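Local structure of sensory box/response regulator (Mycobacterium smegmatis, 5YRP) at residues V81-V86 / C115-E120; G95-V100 / T135-V140. The protein is a sensory box/response regulator whose EAL domain, a TIM-like barrel, holds a magnesium ion. All blocks are in the same frame, centred on the assembly; numbering follows the deposited sequence.

Interaction 1 of 2, residues V81-V86 / C115-E120; sequences VLRINV and CLEITE. With MG (magnesium ion), chain C.
Cys115 and Glu117 interleave with Leu82, Ile84 and Val86 in a parallel ladder between strands 81-86 and 115-119, whose directions differ by 34°. Cys115 N gives a nearly straight bond to Leu82 O (3.0 Å). Ile84 then uses both of its backbone groups: its N reaches Cys115 O at 3.1 Å, and its O accepts from Glu117 N at 2.8 Å. Glu117 closes the ladder by receiving Val86 N on its carbonyl O, also at 2.8 Å.

Polar contacts occupy the face that carries Arg83, Asn85, Cys115 and Glu117. The carboxylate of Glu117 is held by both oxygens. OE2 binds the magnesium ion at 2.3 Å, and OE1 forms a salt bridge with Lys168, which would help fix the rotation of the group. Its chain is extended past CG (chi2 -176°), carrying the carboxylate from the strand out to the metal. Arg83 crosses it at about a right angle, and OE1 rests on the aliphatic part of that arginine, 3.4 Å from Arg83 CB. The guanidinium goes on to a salt bridge with Glu13. Arg83 NE also lies 3.8 Å from Cys115 SG, which approaches the guanidinium obliquely.

Apolar contacts join the beta-branched and leucine side chains of the opposite face. Val86 CG2 leans over the end of Leu116, 3.6 Å from its CD2, while Ile84 touches the same methyl more loosely. Helix 52-73 covers Ile84 and Leu82.

Asn85 stands beside Glu117 and points the same way; with Glu25 and Asp147 the two make up the magnesium site. Parallel neighbours joined through a helix, 96-106, form a beta-alpha-beta unit, with metal residues projecting from its strands into the barrel of an EAL domain.

Interaction 2 of 2, residues G95-V100 / T135-V140; sequences GFVESV and TGLHNV
Val97 and Leu137 mark the closest backbone approach, CA to CA 5.9 Å, where helices 96-100 and 135-140 run side by side in the same direction, 15° from parallel and with axes 9.4 Å apart at the closest approach. Gly95 sits at the N-cap of the first helix with a positive phi of 101°, a backbone conformation that glycine tolerates easily, and its carbonyl O accepts the bond from Ser99 N that starts the first turn.

The side-chain contacts are all apolar. Val97 is central: its CG1 lies against the backbone of Gly136, with Val97 CG1 3.6 Å from Gly136 C and almost as close to Leu137 N. Lacking a side chain, Gly136 lets the valine methyl come right up to the neighbouring helix. With CG1 anti to the backbone N (chi1 176°), Val97 sends this methyl to Gly136 while its other methyl, CG2, meets Leu137 CG at 4.3 Å. Val140, one turn after Gly136, brings CG2 to 4.3 Å from Val97 CG1, so that Val97 is bounded by both residues.

Leu137 spreads its two methyls over the first helix. CD1 approaches the edge of the Phe96 ring near its plane, 4.3 Å from CE2, and CD2 comes to the same distance from Val100 CB. Within the first helix Val100 CG2 lies above one face of that ring, toward the rim, so the phenyl is touched by aliphatic groups on a face and at an edge. Compact Val97 and Val140 suit the narrow line between the helices, whereas Phe96, Leu137 and Val100 face the sheet beneath.

There Phe96 and Leu137 both rest on Leu116 of strand 114-119, and Val100 and Leu137 touch Val142 of strand 142-149. The pair thus belongs to the outer helical layer, packed against consecutive parallel strands.

Interaction 1 lies close to the centre of the chain, whereas the centre of interaction 2 sits about 17 Å from it, in the partly buried helical layer. The former is a backbone ladder with charged groups and magnesium on one face; the latter rests on aliphatic side chains, the edge of a phenyl ring and the backbone of a glycine. Helix 96-106 is the connection between the two strands of interaction 1, so the second contact ties this crossover to the next helix, 130-140. The contacts meet directly: Leu116 CD1 lies 3.8 Å from Leu137 CD2, and Val86 packs on Phe96. One strand face therefore serves the metal site while the other supports the helices.

Interaction 1 of 2, residues V81-V86 / C115-E120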
loop_
_atom_site.group_PDB
_atom_site.type_symbol
_atom_site.label_atom_id
_atom_site.label_comp_id
_atom_site.label_asym_id
_atom_site.label_seq_id
_atom_site.Cartn_x
_atom_site.Cartn_y
_atom_site.Cartn_z
ATOM N N VAL A 81 23.877 7.233 -11.203
ATOM C CA VAL A 81 23.694 6.584 -9.908
ATOM C C VAL A 81 23.845 5.069 -10.071
ATOM O O VAL A 81 23.490 4.511 -11.107
ATOM C CB VAL A 81 22.318 6.926 -9.292
ATOM C CG1 VAL A 81 22.161 6.302 -7.911
ATOM C CG2 VAL A 81 22.134 8.435 -9.203
ATOM N N LEU A 82 24.390 4.421 -9.047
ATOM C CA LEU A 82 24.468 2.963 -8.990
ATOM C C LEU A 82 23.466 2.440 -7.962
ATOM O O LEU A 82 23.629 2.661 -6.762
ATOM C CB LEU A 82 25.880 2.515 -8.617
ATOM C CG LEU A 82 26.105 1.001 -8.542
ATOM C CD1 LEU A 82 26.168 0.383 -9.930
ATOM C CD2 LEU A 82 27.376 0.700 -7.768
ATOM N N ARG A 83 22.433 1.748 -8.440
ATOM C CA ARG A 83 21.398 1.205 -7.565
ATOM C C ARG A 83 21.713 -0.226 -7.152
ATOM O O ARG A 83 21.952 -1.082 -7.999
ATOM C CB ARG A 83 20.028 1.266 -8.239
ATOM C CG ARG A 83 19.553 2.684 -8.505
ATOM C CD ARG A 83 18.038 2.807 -8.589
ATOM N NE ARG A 83 17.618 4.141 -8.162
ATOM C CZ ARG A 83 17.712 5.248 -8.898
ATOM N NH1 ARG A 83 18.206 5.207 -10.130
ATOM N NH2 ARG A 83 17.307 6.407 -8.397
ATOM N N ILE A 84 21.710 -0.472 -5.845
ATOM C CA ILE A 84 22.010 -1.789 -5.290
ATOM C C ILE A 84 20.901 -2.206 -4.341
ATOM O O ILE A 84 20.522 -1.449 -3.453
ATOM C CB ILE A 84 23.348 -1.774 -4.533
ATOM C CG1 ILE A 84 24.497 -1.525 -5.515
ATOM C CG2 ILE A 84 23.573 -3.086 -3.789
ATOM C CD1 ILE A 84 25.658 -0.782 -4.907
ATOM N N ASN A 85 20.390 -3.418 -4.534
ATOM C CA ASN A 85 19.338 -3.951 -3.679
ATOM C C ASN A 85 19.907 -4.372 -2.341
ATOM O O ASN A 85 20.834 -5.179 -2.285
ATOM C CB ASN A 85 18.656 -5.139 -4.344
ATOM C CG ASN A 85 17.847 -4.734 -5.554
ATOM O OD1 ASN A 85 16.862 -4.007 -5.437
ATOM N ND2 ASN A 85 18.261 -5.197 -6.724
ATOM N N VAL A 86 19.355 -3.812 -1.271
ATOM C CA VAL A 86 19.779 -4.151 0.083
ATOM C C VAL A 86 18.710 -4.995 0.775
ATOM O O VAL A 86 17.540 -4.621 0.826
ATOM C CB VAL A 86 20.097 -2.891 0.904
ATOM C CG1 VAL A 86 20.480 -3.250 2.328
ATOM C CG2 VAL A 86 21.235 -2.126 0.255
ATOM N N CYS A 115 22.740 4.572 -4.630
ATOM C CA CYS A 115 21.379 4.553 -4.099
ATOM C C CYS A 115 20.981 3.139 -3.674
ATOM O O CYS A 115 20.862 2.246 -4.509
ATOM C CB CYS A 115 20.400 5.061 -5.150
ATOM S SG CYS A 115 18.682 5.053 -4.600
ATOM N N LEU A 116 20.762 2.945 -2.376
ATOM C CA LEU A 116 20.449 1.622 -1.837
ATOM C C LEU A 116 18.948 1.351 -1.854
ATOM O O LEU A 116 18.199 1.964 -1.097
ATOM C CB LEU A 116 20.979 1.494 -0.409
ATOM C CG LEU A 116 22.489 1.682 -0.214
ATOM C CD1 LEU A 116 22.831 1.727 1.266
ATOM C CD2 LEU A 116 23.297 0.594 -0.906
ATOM N N GLU A 117 18.516 0.432 -2.718
ATOM C CA GLU A 117 17.109 0.026 -2.785
ATOM C C GLU A 117 16.738 -0.848 -1.600
ATOM O O GLU A 117 17.440 -1.809 -1.287
ATOM C CB GLU A 117 16.819 -0.761 -4.061
ATOM C CG GLU A 117 16.983 0.030 -5.346
ATOM C CD GLU A 117 16.588 -0.761 -6.579
ATOM O OE1 GLU A 117 17.155 -0.490 -7.654
ATOM O OE2 GLU A 117 15.713 -1.646 -6.488
ATOM N N ILE A 118 15.628 -0.514 -0.952
ATOM C CA ILE A 118 15.105 -1.308 0.153
ATOM C C ILE A 118 13.672 -1.700 -0.176
ATOM O O ILE A 118 12.876 -0.866 -0.607
ATOM C CB ILE A 118 15.117 -0.541 1.493
ATOM C CG1 ILE A 118 16.452 0.180 1.697
ATOM C CG2 ILE A 118 14.863 -1.500 2.651
ATOM C CD1 ILE A 118 16.451 1.159 2.852
ATOM N N THR A 119 13.352 -2.977 0.017
ATOM C CA THR A 119 11.990 -3.461 -0.194
ATOM C C THR A 119 11.042 -2.801 0.801
ATOM O O THR A 119 11.423 -2.510 1.935
ATOM C CB THR A 119 11.881 -5.000 -0.104
ATOM O OG1 THR A 119 10.544 -5.398 -0.427
ATOM C CG2 THR A 119 12.242 -5.521 1.291
ATOM N N GLU A 120 9.812 -2.564 0.358
ATOM C CA GLU A 120 8.827 -1.839 1.157
ATOM C C GLU A 120 8.506 -2.557 2.473
ATOM O O GLU A 120 8.271 -1.913 3.492
ATOM C CB GLU A 120 7.549 -1.608 0.343
ATOM C CG GLU A 120 6.559 -0.680 1.027
ATOM C CD GLU A 120 5.297 -0.438 0.230
ATOM O OE1 GLU A 120 4.998 -1.223 -0.702
ATOM O OE2 GLU A 120 4.591 0.540 0.555
HETATM MG MG MG C . 14.923 -3.632 -7.240
#

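Interaction 2 of 2, residues G95-V100 / T135-V140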
loop_
_atom_site.group_PDB
_atom_site.type_symbol
_atom_site.label_atom_id
_atom_site.label_comp_id
_atom_site.label_asym_id
_atom_site.label_seq_id
_atom_site.Cartn_x
_atom_site.Cartn_y
_atom_site.Cartn_z
ATOM N N GLY A 95 27.134 -1.266 12.261
ATOM C CA GLY A 95 28.303 -1.074 11.405
ATOM C C GLY A 95 27.987 -1.069 9.918
ATOM O O GLY A 95 28.876 -0.829 9.103
ATOM N N PHE A 96 26.730 -1.335 9.561
ATOM C CA PHE A 96 26.304 -1.341 8.158
ATOM C C PHE A 96 26.489 0.026 7.507
ATOM O O PHE A 96 27.112 0.138 6.455
ATOM C CB PHE A 96 24.841 -1.777 8.026
ATOM C CG PHE A 96 24.279 -1.594 6.640
ATOM C CD1 PHE A 96 24.456 -2.571 5.667
ATOM C CD2 PHE A 96 23.582 -0.439 6.305
ATOM C CE1 PHE A 96 23.946 -2.399 4.390
ATOM C CE2 PHE A 96 23.072 -0.263 5.029
ATOM C CZ PHE A 96 23.252 -1.244 4.071
ATOM N N VAL A 97 25.949 1.062 8.141
ATOM C CA VAL A 97 26.027 2.426 7.601
ATOM C C VAL A 97 27.484 2.862 7.436
ATOM O O VAL A 97 27.863 3.435 6.414
ATOM C CB VAL A 97 25.281 3.443 8.497
ATOM C CG1 VAL A 97 25.457 4.865 7.975
ATOM C CG2 VAL A 97 23.800 3.103 8.579
ATOM N N GLU A 98 28.289 2.585 8.456
ATOM C CA GLU A 98 29.723 2.877 8.433
ATOM C C GLU A 98 30.466 2.025 7.397
ATOM O O GLU A 98 31.430 2.488 6.787
ATOM C CB GLU A 98 30.326 2.653 9.823
ATOM C CG GLU A 98 29.758 3.565 10.905
ATOM C CD GLU A 98 30.333 3.290 12.287
ATOM O OE1 GLU A 98 31.060 2.286 12.453
ATOM O OE2 GLU A 98 30.054 4.080 13.215
ATOM N N SER A 99 30.014 0.785 7.212
ATOM C CA SER A 99 30.604 -0.139 6.233
ATOM C C SER A 99 30.440 0.360 4.799
ATOM O O SER A 99 31.381 0.304 4.009
ATOM C CB SER A 99 29.986 -1.539 6.358
ATOM O OG SER A 99 30.363 -2.371 5.272
ATOM N N VAL A 100 29.243 0.844 4.477
ATOM C CA VAL A 100 28.949 1.383 3.148
ATOM C C VAL A 100 29.885 2.552 2.843
ATOM O O VAL A 100 30.457 2.625 1.755
ATOM C CB VAL A 100 27.477 1.850 3.024
ATOM C CG1 VAL A 100 27.224 2.527 1.682
ATOM C CG2 VAL A 100 26.522 0.674 3.190
ATOM N N THR A 135 19.158 8.283 7.953
ATOM C CA THR A 135 19.783 9.533 8.388
ATOM C C THR A 135 21.307 9.428 8.346
ATOM O O THR A 135 21.991 10.356 7.909
ATOM C CB THR A 135 19.327 9.919 9.811
ATOM O OG1 THR A 135 17.896 9.894 9.877
ATOM C CG2 THR A 135 19.830 11.318 10.192
ATOM N N GLY A 136 21.829 8.292 8.796
ATOM C CA GLY A 136 23.262 8.019 8.722
ATOM C C GLY A 136 23.758 7.918 7.289
ATOM O O GLY A 136 24.810 8.465 6.944
ATOM N N LEU A 137 22.987 7.222 6.456
ATOM C CA LEU A 137 23.341 7.005 5.051
ATOM C C LEU A 137 23.347 8.282 4.219
ATOM O O LEU A 137 24.187 8.441 3.335
ATOM C CB LEU A 137 22.392 5.990 4.413
ATOM C CG LEU A 137 22.693 4.523 4.720
ATOM C CD1 LEU A 137 21.524 3.642 4.305
ATOM C CD2 LEU A 137 23.978 4.068 4.038
ATOM N N HIS A 138 22.404 9.180 4.490
ATOM C CA HIS A 138 22.358 10.477 3.814
ATOM C C HIS A 138 23.585 11.332 4.141
ATOM O O HIS A 138 24.059 12.089 3.293
ATOM C CB HIS A 138 21.074 11.234 4.166
ATOM C CG HIS A 138 19.884 10.787 3.379
ATOM N ND1 HIS A 138 19.116 9.705 3.746
ATOM C CD2 HIS A 138 19.337 11.267 2.238
ATOM C CE1 HIS A 138 18.144 9.539 2.869
ATOM N NE2 HIS A 138 18.254 10.476 1.945
ATOM N N ASN A 139 24.100 11.195 5.362
ATOM C CA ASN A 139 25.310 11.908 5.789
ATOM C C ASN A 139 26.583 11.391 5.121
ATOM O O ASN A 139 27.535 12.144 4.921
ATOM C CB ASN A 139 25.460 11.840 7.306
ATOM C CG ASN A 139 24.317 12.519 8.032
ATOM O OD1 ASN A 139 23.307 12.887 7.425
ATOM N ND2 ASN A 139 24.469 12.691 9.341
ATOM N N VAL A 140 26.594 10.104 4.795
ATOM C CA VAL A 140 27.670 9.501 3.996
ATOM C C VAL A 140 27.588 9.947 2.528
ATOM O O VAL A 140 28.604 10.038 1.836
ATOM C CB VAL A 140 27.620 7.959 4.076
ATOM C CG1 VAL A 140 28.648 7.314 3.152
ATOM C CG2 VAL A 140 27.850 7.498 5.507
#